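PDB 5AY6: flagellar hook protein FlgE from Caulobacter crescentus CB15, which forms the flagellar hook, the flexible universal joint that probably passes the torque of the rotary motor on to the filament. Local coordinates for residues S153-D158 with G162-F167; T36-S41 with H46-V51; V83-D86 with E91-S94. All blocks are in the same frame, centred on the assembly; numbering follows the deposited sequence.

Interaction 1: residues S153-D158 with G162-F167; sequences SDYAKD and GVKPDF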
loop_
_atom_site.group_PDB
_atom_site.type_symbol
_atom_site.label_atom_id
_atom_site.label_comp_id
_atom_site.label_asym_id
_atom_site.label_seq_id
_atom_site.Cartn_x
_atom_site.Cartn_y
_atom_site.Cartn_z
ATOM N N SER A 153 10.565 0.291 -0.753
ATOM C CA SER A 153 11.793 -0.073 -1.447
ATOM C C SER A 153 12.490 1.181 -1.973
ATOM O O SER A 153 13.720 1.256 -1.994
ATOM C CB SER A 153 11.508 -1.056 -2.585
ATOM O OG SER A 153 11.024 -2.291 -2.070
ATOM N N ASP A 154 11.707 2.175 -2.389
ATOM C CA ASP A 154 12.283 3.457 -2.812
ATOM C C ASP A 154 13.007 4.103 -1.639
ATOM O O ASP A 154 14.079 4.689 -1.793
ATOM C CB ASP A 154 11.201 4.404 -3.340
ATOM C CG ASP A 154 10.631 3.964 -4.671
ATOM O OD1 ASP A 154 11.386 3.396 -5.491
ATOM O OD2 ASP A 154 9.422 4.192 -4.901
ATOM N N TYR A 155 12.408 3.977 -0.461
ATOM C CA TYR A 155 12.962 4.551 0.758
ATOM C C TYR A 155 14.278 3.882 1.149
ATOM O O TYR A 155 15.231 4.554 1.549
ATOM C CB TYR A 155 11.945 4.439 1.894
ATOM C CG TYR A 155 12.494 4.804 3.248
ATOM C CD1 TYR A 155 12.626 6.135 3.630
ATOM C CD2 TYR A 155 12.879 3.821 4.153
ATOM C CE1 TYR A 155 13.131 6.473 4.868
ATOM C CE2 TYR A 155 13.383 4.151 5.394
ATOM C CZ TYR A 155 13.508 5.482 5.743
ATOM O OH TYR A 155 14.008 5.824 6.976
ATOM N N ALA A 156 14.330 2.559 1.026
ATOM C CA ALA A 156 15.541 1.815 1.335
ATOM C C ALA A 156 16.695 2.248 0.436
ATOM O O ALA A 156 17.850 2.292 0.861
ATOM C CB ALA A 156 15.294 0.313 1.198
ATOM N N LYS A 157 16.384 2.573 -0.811
ATOM C CA LYS A 157 17.410 3.034 -1.736
ATOM C C LYS A 157 17.828 4.475 -1.443
ATOM O O LYS A 157 19.015 4.791 -1.436
ATOM C CB LYS A 157 16.925 2.911 -3.178
ATOM C CG LYS A 157 17.814 3.635 -4.156
ATOM C CD LYS A 157 17.711 3.079 -5.552
ATOM C CE LYS A 157 18.756 3.735 -6.436
ATOM N NZ LYS A 157 20.108 3.631 -5.819
ATOM N N ASP A 158 16.844 5.339 -1.206
ATOM C CA ASP A 158 17.088 6.743 -0.872
ATOM C C ASP A 158 16.128 7.167 0.232
ATOM O O ASP A 158 14.924 7.261 0.004
ATOM C CB ASP A 158 16.919 7.629 -2.113
ATOM C CG ASP A 158 17.342 9.078 -1.880
ATOM O OD1 ASP A 158 17.316 9.555 -0.725
ATOM O OD2 ASP A 158 17.695 9.749 -2.874
ATOM N N GLY A 162 10.165 7.947 -1.178
ATOM C CA GLY A 162 9.238 6.917 -0.751
ATOM C C GLY A 162 8.746 7.073 0.675
ATOM O O GLY A 162 8.576 8.187 1.170
ATOM N N VAL A 163 8.500 5.943 1.328
ATOM C CA VAL A 163 7.911 5.935 2.664
ATOM C C VAL A 163 8.663 4.996 3.597
ATOM O O VAL A 163 8.910 3.841 3.257
ATOM C CB VAL A 163 6.423 5.512 2.620
ATOM C CG1 VAL A 163 5.815 5.520 4.022
ATOM C CG2 VAL A 163 5.629 6.419 1.692
ATOM N N LYS A 164 9.018 5.498 4.777
ATOM C CA LYS A 164 9.643 4.690 5.820
ATOM C C LYS A 164 8.640 3.702 6.407
ATOM O O LYS A 164 7.554 4.101 6.825
ATOM C CB LYS A 164 10.197 5.597 6.921
ATOM C CG LYS A 164 10.809 4.873 8.108
ATOM C CD LYS A 164 11.104 5.856 9.242
ATOM C CE LYS A 164 11.940 5.211 10.335
ATOM N NZ LYS A 164 13.331 4.964 9.861
ATOM N N PRO A 165 9.000 2.409 6.453
ATOM C CA PRO A 165 8.079 1.374 6.948
ATOM C C PRO A 165 7.708 1.563 8.420
ATOM O O PRO A 165 8.459 2.208 9.156
ATOM C CB PRO A 165 8.875 0.071 6.762
ATOM C CG PRO A 165 9.965 0.405 5.801
ATOM C CD PRO A 165 10.299 1.842 6.061
ATOM N N ASP A 166 6.561 1.021 8.828
ATOM C CA ASP A 166 6.184 0.960 10.244
ATOM C C ASP A 166 6.914 -0.176 10.942
ATOM O O ASP A 166 7.186 -0.115 12.141
ATOM C CB ASP A 166 4.678 0.765 10.409
ATOM C CG ASP A 166 3.893 2.007 10.085
ATOM O OD1 ASP A 166 4.424 3.118 10.305
ATOM O OD2 ASP A 166 2.747 1.872 9.609
ATOM N N PHE A 167 7.208 -1.229 10.190
ATOM C CA PHE A 167 7.925 -2.361 10.751
ATOM C C PHE A 167 8.573 -3.191 9.660
ATOM O O PHE A 167 8.077 -3.258 8.537
ATOM C CB PHE A 167 6.991 -3.234 11.591
ATOM C CG PHE A 167 7.716 -4.167 12.524
ATOM C CD1 PHE A 167 8.559 -3.666 13.508
ATOM C CD2 PHE A 167 7.558 -5.538 12.417
ATOM C CE1 PHE A 167 9.229 -4.520 14.369
ATOM C CE2 PHE A 167 8.224 -6.398 13.279
ATOM C CZ PHE A 167 9.062 -5.888 14.252
#

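Interaction 2: residues T36-S41 with H46-V51; sequences TNVVDS and HNYDVV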
loop_
_atom_site.group_PDB
_atom_site.type_symbol
_atom_site.label_atom_id
_atom_site.label_comp_id
_atom_site.label_asym_id
_atom_site.label_seq_id
_atom_site.Cartn_x
_atom_site.Cartn_y
_atom_site.Cartn_z
ATOM N N THR A 36 -13.367 24.705 6.410
ATOM C CA THR A 36 -14.228 25.418 7.349
ATOM C C THR A 36 -15.440 26.033 6.659
ATOM O O THR A 36 -15.357 26.469 5.508
ATOM C CB THR A 36 -13.461 26.537 8.082
ATOM O OG1 THR A 36 -12.816 27.384 7.123
ATOM C CG2 THR A 36 -12.415 25.950 9.020
ATOM N N ASN A 37 -16.559 26.066 7.381
ATOM C CA ASN A 37 -17.803 26.668 6.902
ATOM C C ASN A 37 -18.261 26.128 5.551
ATOM O O ASN A 37 -18.583 26.887 4.637
ATOM C CB ASN A 37 -17.664 28.190 6.827
ATOM C CG ASN A 37 -17.247 28.800 8.151
ATOM O OD1 ASN A 37 -16.359 29.652 8.199
ATOM N ND2 ASN A 37 -17.879 28.358 9.234
ATOM N N VAL A 38 -18.282 24.807 5.433
ATOM C CA VAL A 38 -18.830 24.160 4.251
ATOM C C VAL A 38 -20.346 24.086 4.380
ATOM O O VAL A 38 -20.867 23.396 5.258
ATOM C CB VAL A 38 -18.252 22.745 4.063
ATOM C CG1 VAL A 38 -18.910 22.053 2.880
ATOM C CG2 VAL A 38 -16.741 22.807 3.892
ATOM N N VAL A 39 -21.049 24.806 3.511
ATOM C CA VAL A 39 -22.509 24.838 3.539
ATOM C C VAL A 39 -23.099 23.689 2.726
ATOM O O VAL A 39 -22.731 23.496 1.565
ATOM C CB VAL A 39 -23.045 26.174 2.996
ATOM C CG1 VAL A 39 -24.568 26.180 2.995
ATOM C CG2 VAL A 39 -22.502 27.329 3.821
ATOM N N ASP A 40 -24.001 22.922 3.336
ATOM C CA ASP A 40 -24.637 21.814 2.629
ATOM C C ASP A 40 -25.912 22.281 1.938
ATOM O O ASP A 40 -26.322 23.431 2.088
ATOM C CB ASP A 40 -24.929 20.631 3.571
ATOM C CG ASP A 40 -25.880 20.979 4.718
ATOM O OD1 ASP A 40 -26.782 21.826 4.553
ATOM O OD2 ASP A 40 -25.732 20.372 5.801
ATOM N N SER A 41 -26.544 21.378 1.195
ATOM C CA SER A 41 -27.714 21.727 0.399
ATOM C C SER A 41 -28.920 22.110 1.263
ATOM O O SER A 41 -29.914 22.621 0.749
ATOM C CB SER A 41 -28.079 20.569 -0.536
ATOM O OG SER A 41 -28.264 19.358 0.180
ATOM N N HIS A 46 -20.704 23.324 8.070
ATOM C CA HIS A 46 -19.898 22.341 8.785
ATOM C C HIS A 46 -18.413 22.677 8.736
ATOM O O HIS A 46 -17.958 23.417 7.866
ATOM C CB HIS A 46 -20.093 20.938 8.201
ATOM C CG HIS A 46 -21.520 20.569 7.937
ATOM N ND1 HIS A 46 -22.228 19.721 8.748
ATOM C CD2 HIS A 46 -22.358 20.922 6.927
ATOM C CE1 HIS A 46 -23.454 19.567 8.264
ATOM N NE2 HIS A 46 -23.552 20.287 7.164
ATOM N N ASN A 47 -17.665 22.115 9.678
ATOM C CA ASN A 47 -16.220 22.019 9.556
ATOM C C ASN A 47 -15.868 20.555 9.331
ATOM O O ASN A 47 -16.313 19.680 10.080
ATOM C CB ASN A 47 -15.511 22.560 10.797
ATOM C CG ASN A 47 -15.782 24.033 11.033
ATOM O OD1 ASN A 47 -16.059 24.786 10.101
ATOM N ND2 ASN A 47 -15.703 24.451 12.290
ATOM N N TYR A 48 -15.086 20.286 8.295
ATOM C CA TYR A 48 -14.767 18.912 7.927
ATOM C C TYR A 48 -13.272 18.639 7.931
ATOM O O TYR A 48 -12.470 19.515 7.614
ATOM C CB TYR A 48 -15.319 18.579 6.535
ATOM C CG TYR A 48 -16.816 18.405 6.451
ATOM C CD1 TYR A 48 -17.460 17.402 7.164
ATOM C CD2 TYR A 48 -17.582 19.218 5.625
ATOM C CE1 TYR A 48 -18.826 17.230 7.076
ATOM C CE2 TYR A 48 -18.947 19.053 5.529
ATOM C CZ TYR A 48 -19.564 18.058 6.258
ATOM O OH TYR A 48 -20.924 17.890 6.167
ATOM N N ASP A 49 -12.907 17.412 8.279
ATOM C CA ASP A 49 -11.564 16.920 8.011
ATOM C C ASP A 49 -11.616 16.098 6.735
ATOM O O ASP A 49 -12.555 15.327 6.521
ATOM C CB ASP A 49 -11.028 16.086 9.176
ATOM C CG ASP A 49 -10.493 16.942 10.311
ATOM O OD1 ASP A 49 -10.044 18.075 10.041
ATOM O OD2 ASP A 49 -10.519 16.475 11.470
ATOM N N VAL A 50 -10.624 16.281 5.875
ATOM C CA VAL A 50 -10.549 15.507 4.647
ATOM C C VAL A 50 -9.296 14.647 4.674
ATOM O O VAL A 50 -8.184 15.155 4.806
ATOM C CB VAL A 50 -10.544 16.409 3.402
ATOM C CG1 VAL A 50 -10.600 15.560 2.130
ATOM C CG2 VAL A 50 -11.711 17.380 3.451
ATOM N N VAL A 51 -9.481 13.339 4.560
ATOM C CA VAL A 51 -8.360 12.417 4.629
ATOM C C VAL A 51 -8.253 11.608 3.344
ATOM O O VAL A 51 -9.134 10.804 3.035
ATOM C CB VAL A 51 -8.493 11.449 5.828
ATOM C CG1 VAL A 51 -7.263 10.554 5.935
ATOM C CG2 VAL A 51 -8.713 12.221 7.126
HETATM O O HOH W 1 -18.910 25.377 10.431
#

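Interaction 3: residues V83-D86 with E91-S94; sequences VAYD and ELVS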
loop_
_atom_site.group_PDB
_atom_site.type_symbol
_atom_site.label_atom_id
_atom_site.label_comp_id
_atom_site.label_asym_id
_atom_site.label_seq_id
_atom_site.Cartn_x
_atom_site.Cartn_y
_atom_site.Cartn_z
ATOM N N VAL A 83 -11.733 8.246 -5.209
ATOM C CA VAL A 83 -11.669 9.204 -6.307
ATOM C C VAL A 83 -10.609 8.765 -7.308
ATOM O O VAL A 83 -9.654 8.075 -6.958
ATOM C CB VAL A 83 -11.354 10.634 -5.823
ATOM C CG1 VAL A 83 -12.526 11.196 -5.049
ATOM C CG2 VAL A 83 -10.090 10.650 -4.973
ATOM N N ALA A 84 -10.802 9.150 -8.562
ATOM C CA ALA A 84 -9.853 8.823 -9.610
ATOM C C ALA A 84 -9.565 10.078 -10.412
ATOM O O ALA A 84 -10.483 10.705 -10.935
ATOM C CB ALA A 84 -10.395 7.717 -10.507
ATOM N N TYR A 85 -8.291 10.453 -10.489
ATOM C CA TYR A 85 -7.889 11.612 -11.271
ATOM C C TYR A 85 -7.146 11.175 -12.529
ATOM O O TYR A 85 -6.390 10.204 -12.505
ATOM C CB TYR A 85 -7.001 12.544 -10.448
ATOM C CG TYR A 85 -7.648 13.089 -9.195
ATOM C CD1 TYR A 85 -7.461 12.468 -7.973
ATOM C CD2 TYR A 85 -8.428 14.236 -9.235
ATOM C CE1 TYR A 85 -8.039 12.968 -6.824
ATOM C CE2 TYR A 85 -9.011 14.744 -8.096
ATOM C CZ TYR A 85 -8.814 14.104 -6.892
ATOM O OH TYR A 85 -9.393 14.604 -5.750
ATOM N N ASP A 86 -7.366 11.897 -13.624
ATOM C CA ASP A 86 -6.663 11.628 -14.875
ATOM C C ASP A 86 -5.164 11.780 -14.645
ATOM O O ASP A 86 -4.717 12.788 -14.102
ATOM C CB ASP A 86 -7.144 12.573 -15.976
ATOM C CG ASP A 86 -6.626 12.189 -17.346
ATOM O OD1 ASP A 86 -7.410 11.631 -18.143
ATOM O OD2 ASP A 86 -5.438 12.445 -17.629
ATOM N N GLU A 91 -7.398 16.085 -13.833
ATOM C CA GLU A 91 -8.816 16.345 -13.598
ATOM C C GLU A 91 -9.481 15.176 -12.887
ATOM O O GLU A 91 -9.090 14.025 -13.083
ATOM C CB GLU A 91 -9.556 16.595 -14.912
ATOM C CG GLU A 91 -8.968 17.662 -15.801
ATOM C CD GLU A 91 -9.579 17.629 -17.189
ATOM O OE1 GLU A 91 -9.202 16.740 -17.985
ATOM O OE2 GLU A 91 -10.444 18.482 -17.479
ATOM N N LEU A 92 -10.501 15.469 -12.084
ATOM C CA LEU A 92 -11.319 14.412 -11.499
ATOM C C LEU A 92 -12.057 13.669 -12.607
ATOM O O LEU A 92 -12.664 14.289 -13.482
ATOM C CB LEU A 92 -12.315 14.978 -10.485
ATOM C CG LEU A 92 -13.143 13.914 -9.759
ATOM C CD1 LEU A 92 -12.262 13.093 -8.830
ATOM C CD2 LEU A 92 -14.303 14.530 -8.992
ATOM N N VAL A 93 -11.996 12.343 -12.573
ATOM C CA VAL A 93 -12.617 11.520 -13.607
ATOM C C VAL A 93 -13.816 10.755 -13.051
ATOM O O VAL A 93 -14.823 10.577 -13.737
ATOM C CB VAL A 93 -11.594 10.533 -14.221
ATOM C CG1 VAL A 93 -12.284 9.461 -15.048
ATOM C CG2 VAL A 93 -10.590 11.290 -15.075
ATOM N N SER A 94 -13.713 10.317 -11.801
ATOM C CA SER A 94 -14.821 9.613 -11.162
ATOM C C SER A 94 -14.721 9.671 -9.642
ATOM O O SER A 94 -13.624 9.751 -9.080
ATOM C CB SER A 94 -14.874 8.159 -11.617
ATOM O OG SER A 94 -13.887 7.390 -10.955
#

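Interaction 1: residues S153-D158 with G162-F167
CG of Y155 stands anti to the backbone N (chi1 171°), as CG of K164 does to its own (chi1 177°), and the two side chains run side by side and point in the same direction. The phenol ring lies flat against the lysine backbone: K164 CA stands 3.6 Å from the ring centroid, only 6° off the ring normal, a CH-pi contact over one face. Along the same face K164 CB comes within 3.5 Å of Y155 CZ. A long aliphatic chain with a charged end suits this exposed place, since its methylenes can follow the ring outward while NZ, after a bend at chi4, ends 3.1 Å from Y155 OH. P165 continues the apolar surface, its CD reaching Y155 CD2 at 3.8 Å in an oblique approach. All this happens where the short helix 152-157 gives way to the loop that leads into strand 167-174, the first strand of an antiparallel sheet in the FlaE D2 domain family region; V163 of the same loop turns its side chain from the helix onto L188 of strand 180-189. G162 passes close to the helix, its CA 4.1 Å from D154 CB, in a positive-phi conformation that glycine adopts readily. The carboxylate of D154 is engaged elsewhere, by S151 N and by N212 ND2.

Interaction 2: residues T36-S41 with H46-V51
H46 and D40 meet on the tight side of this contact, where H46 NE2 donates to D40 OD2 over 2.6 Å in a nearly straight bond (174°). The acceptor lies in the plane of the imidazole, but the histidine reaches the carboxylate from above the plane of that group. Aspartate can serve here because CG sits between its backbone N and carbonyl carbon (chi1 61°), which brings OD2 to the ring, while OD1 accepts from A42 N and N44 N in the connecting turn. H46 ND1 is bonded to E73, so both ring nitrogens have acidic partners, which would probably favour a protonated imidazole. Within the same segment Y48 OH lies over one face of the imidazole, and V38 CB packs against the edge of the tyrosine ring, 3.9 Å from CD2.

V38 and H46 form an antiparallel hydrogen-bonded pair, with V38 N to H46 O and H46 N to V38 O both 2.8 Å. N37 joins V38 opposite H46 in a G1 beta bulge, its backbone in the left-handed region (phi 54°), a conformation asparagine tolerates well.

The looser, exposed side belongs to T36, N37 and N47. There N47 OD1 takes the N-H of N37 at 3.0 Å, and a water weakly bridges N47 OD1 and N37 ND2.

Strands 24-39 and 45-53 form a hairpin at one margin of a five-stranded antiparallel sheet; strand 64-73 flanks 45-53 through Y48 and V50, and V121 of strand 120-122 touches V38, D40 and Y48.

Interaction 3: residues V83-D86 with E91-S94
The Y85 ring carries L92 CD1 over one face, 4.1 Å from its centroid in a CH-pi contact, while E91 O lies at its edge, near the ring plane. With L92 CG anti to the backbone N (chi1 -176°), the branched side chain extends back across the strand pair, and CD1 also reaches V83 CB at 4.0 Å. Leucine and tyrosine thus share a buried apolar side, yet Y85 OH finds a polar partner in I128 O. A84 and S94 occupy the other side, where A84 CB and S94 OG are 3.5 Å apart and the small residues fit closely. V93, although exposed, turns toward the neighbouring strand, its CG2 3.8 Å from D86 CB.

The backbone holds the strands through A84 N to S94 O at 2.9 Å and D86 N to E91 O at 2.8 Å. Between them A84 O accepts V93 N at 2.8 Å and, more weakly, S94 N. D86 OD2 turns into the connection, where it receives A88 N and T89 N. Two residues, V93 and S94, therefore stand opposite the single A84: a classic beta bulge in the antiparallel hairpin of strands 76-86 and 92-99.

Interactions 2 and 3 are hairpins of the same five-stranded antiparallel sheet, in the part of the chain that makes up the third domain of FlgE. Interaction 2 joins the first two strands in sheet order and interaction 3 the last two, with strand 64-73 between the pairs; their centres are 21 Å apart and their nearest atoms about 8 Å. A bulge interrupts the pairing in both hairpins, though of different kinds. Interaction 1 comes later in the chain, at the entrance to a different antiparallel sheet. Its centre is 34 Å from that of interaction 2 and 27 Å from that of interaction 3, and it touches neither.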